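Local coordinates for protein transcriptional regulator (Corynebacterium diphtheriae, PDB 3LMM) that is of unknown function but is probably a multi-domain transcriptional regulator that binds DNA, at residues A[38-43]-A[83-88]. Sequence-based numbering, arbitrary orientation.
Sequences QSVDFK and ALIVGI. With CO (cobalt (II) ion), chain E.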
loop_
_atom_site.group_PDB
_atom_site.type_symbol
_atom_site.label_atom_id
_atom_site.label_comp_id
_atom_site.label_asym_id
_atom_site.label_seq_id
_atom_site.Cartn_x
_atom_site.Cartn_y
_atom_site.Cartn_z
ATOM N N GLN A 38 -14.966 -3.251 -29.477
ATOM C CA GLN A 38 -15.921 -4.001 -28.670
ATOM C C GLN A 38 -15.564 -4.112 -27.202
ATOM O O GLN A 38 -16.447 -4.187 -26.355
ATOM C CB GLN A 38 -16.089 -5.409 -29.242
ATOM C CG GLN A 38 -16.981 -6.334 -28.425
ATOM C CD GLN A 38 -17.042 -7.739 -29.010
ATOM O OE1 GLN A 38 -17.780 -8.600 -28.525
ATOM N NE2 GLN A 38 -16.257 -7.977 -30.062
ATOM N N SER A 39 -14.275 -4.117 -26.896
ATOM C CA SER A 39 -13.848 -4.280 -25.516
ATOM C C SER A 39 -13.882 -3.049 -24.631
ATOM O O SER A 39 -13.681 -3.149 -23.420
ATOM C CB SER A 39 -12.454 -4.894 -25.483
ATOM O OG SER A 39 -12.516 -6.229 -25.930
ATOM N N VAL A 40 -14.138 -1.888 -25.214
ATOM C CA VAL A 40 -14.180 -0.694 -24.402
ATOM C C VAL A 40 -15.269 -0.879 -23.345
ATOM O O VAL A 40 -16.369 -1.345 -23.635
ATOM C CB VAL A 40 -14.426 0.539 -25.278
ATOM C CG1 VAL A 40 -14.466 1.787 -24.431
ATOM C CG2 VAL A 40 -13.313 0.652 -26.313
ATOM N N ASP A 41 -14.930 -0.537 -22.107
ATOM C CA ASP A 41 -15.832 -0.683 -20.969
ATOM C C ASP A 41 -16.746 0.515 -20.763
ATOM O O ASP A 41 -16.285 1.585 -20.359
ATOM C CB ASP A 41 -14.998 -0.910 -19.698
ATOM C CG ASP A 41 -15.773 -1.624 -18.595
ATOM O OD1 ASP A 41 -16.983 -1.859 -18.774
ATOM O OD2 ASP A 41 -15.169 -1.962 -17.552
ATOM N N PHE A 42 -18.040 0.337 -21.035
ATOM C CA PHE A 42 -19.026 1.411 -20.838
ATOM C C PHE A 42 -19.516 1.382 -19.404
ATOM O O PHE A 42 -20.083 0.385 -18.969
ATOM C CB PHE A 42 -20.250 1.233 -21.743
ATOM C CG PHE A 42 -19.990 1.527 -23.193
ATOM C CD1 PHE A 42 -20.967 1.264 -24.149
ATOM C CD2 PHE A 42 -18.775 2.065 -23.602
ATOM C CE1 PHE A 42 -20.729 1.512 -25.494
ATOM C CE2 PHE A 42 -18.527 2.317 -24.948
ATOM C CZ PHE A 42 -19.510 2.047 -25.898
ATOM N N LYS A 43 -19.300 2.467 -18.671
ATOM C CA LYS A 43 -19.763 2.534 -17.294
ATOM C C LYS A 43 -20.504 3.825 -17.034
ATOM O O LYS A 43 -20.166 4.886 -17.566
ATOM C CB LYS A 43 -18.613 2.428 -16.300
ATOM C CG LYS A 43 -17.893 1.104 -16.343
ATOM C CD LYS A 43 -18.081 0.317 -15.068
ATOM C CE LYS A 43 -19.318 -0.546 -15.110
ATOM N NZ LYS A 43 -19.408 -1.325 -13.847
ATOM N N ALA A 83 -9.649 0.214 -21.665
ATOM C CA ALA A 83 -10.171 1.559 -21.455
ATOM C C ALA A 83 -11.624 1.557 -21.008
ATOM O O ALA A 83 -12.403 0.680 -21.366
ATOM C CB ALA A 83 -10.016 2.382 -22.723
ATOM N N LEU A 84 -11.960 2.563 -20.215
ATOM C CA LEU A 84 -13.291 2.752 -19.678
ATOM C C LEU A 84 -13.841 4.100 -20.069
ATOM O O LEU A 84 -13.110 5.087 -20.075
ATOM C CB LEU A 84 -13.255 2.730 -18.162
ATOM C CG LEU A 84 -13.312 1.371 -17.544
ATOM C CD1 LEU A 84 -12.111 0.529 -17.990
ATOM C CD2 LEU A 84 -13.342 1.558 -16.045
ATOM N N ILE A 85 -15.124 4.147 -20.391
ATOM C CA ILE A 85 -15.725 5.426 -20.681
ATOM C C ILE A 85 -16.808 5.607 -19.629
ATOM O O ILE A 85 -17.846 4.947 -19.691
ATOM C CB ILE A 85 -16.356 5.492 -22.072
ATOM C CG1 ILE A 85 -15.345 5.060 -23.127
ATOM C CG2 ILE A 85 -16.783 6.927 -22.356
ATOM C CD1 ILE A 85 -15.799 5.315 -24.562
ATOM N N VAL A 86 -16.543 6.458 -18.640
ATOM C CA VAL A 86 -17.516 6.718 -17.593
ATOM C C VAL A 86 -18.487 7.741 -18.122
ATOM O O VAL A 86 -18.076 8.773 -18.637
ATOM C CB VAL A 86 -16.875 7.291 -16.343
ATOM C CG1 VAL A 86 -17.947 7.937 -15.489
ATOM C CG2 VAL A 86 -16.178 6.189 -15.556
ATOM N N GLY A 87 -19.775 7.455 -17.995
ATOM C CA GLY A 87 -20.774 8.380 -18.491
ATOM C C GLY A 87 -21.562 7.795 -19.649
ATOM O O GLY A 87 -22.307 8.505 -20.314
ATOM N N ILE A 88 -21.383 6.503 -19.904
ATOM C CA ILE A 88 -22.120 5.830 -20.966
ATOM C C ILE A 88 -22.809 4.608 -20.383
ATOM O O ILE A 88 -22.154 3.717 -19.836
ATOM C CB ILE A 88 -21.196 5.373 -22.146
ATOM C CG1 ILE A 88 -20.924 6.530 -23.117
ATOM C CG2 ILE A 88 -21.873 4.275 -22.952
ATOM C CD1 ILE A 88 -20.131 7.670 -22.527
HETATM CO CO CO E . -19.629 -2.154 -18.651
HETATM O O HOH W 1 -11.248 -1.834 -23.055
#
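In the parallel beta-alpha-beta unit of the Schlafen AlbA_2 domain, strand 41-43 lies beside strand 82-86, and helix 62-77 makes the connection between them. Asp41, opposite Leu84, gives its N to Ala83 O and takes Ile85 N on its O, the latter at 2.8 Å. Lys43, opposite Val86, bonds through its N to Ile85 O, 3.1 Å away, and through its O to Gly87 N. Phe42 between them turns its carbonyl away, to the metal, in the alternation of a parallel pair. Gly87 N thus continues the pattern; the turn at Gly87, whose positive phi (114°) suits glycine, then brings Ile88 N to Lys43 O as a second donor, from above the carbonyl plane and 3.1 Å away.

The two faces of the sheet differ in character. On one, the CG2 methyl of Ile88 sits over a face of the Phe42 ring, offset toward its rim, in a CH-pi contact 3.6 Å from the centroid. Ile88 CG2 is set there by a chi1 of -82°, which places this branch anti to the backbone N. Val40 CG1 packs against Ile85 CG1 at 3.6 Å, and helix 10-24 lies against this apolar layer through Ile22 and Val19. On the other face Asp41 and Leu84 run side by side, the aspartate CB against Leu84 CG.

Asp41 OD1, which also forms a salt bridge with Arg151, lies 2.7 Å from the cobalt ion, and the Phe42 carbonyl oxygen binds the metal too; Asp90 completes the site's protein residues. Lys43 turns its amine to Glu71 of the connecting helix. One short edge strand therefore joins hydrophobic packing to metal binding within a classic beta-alpha-beta crossover.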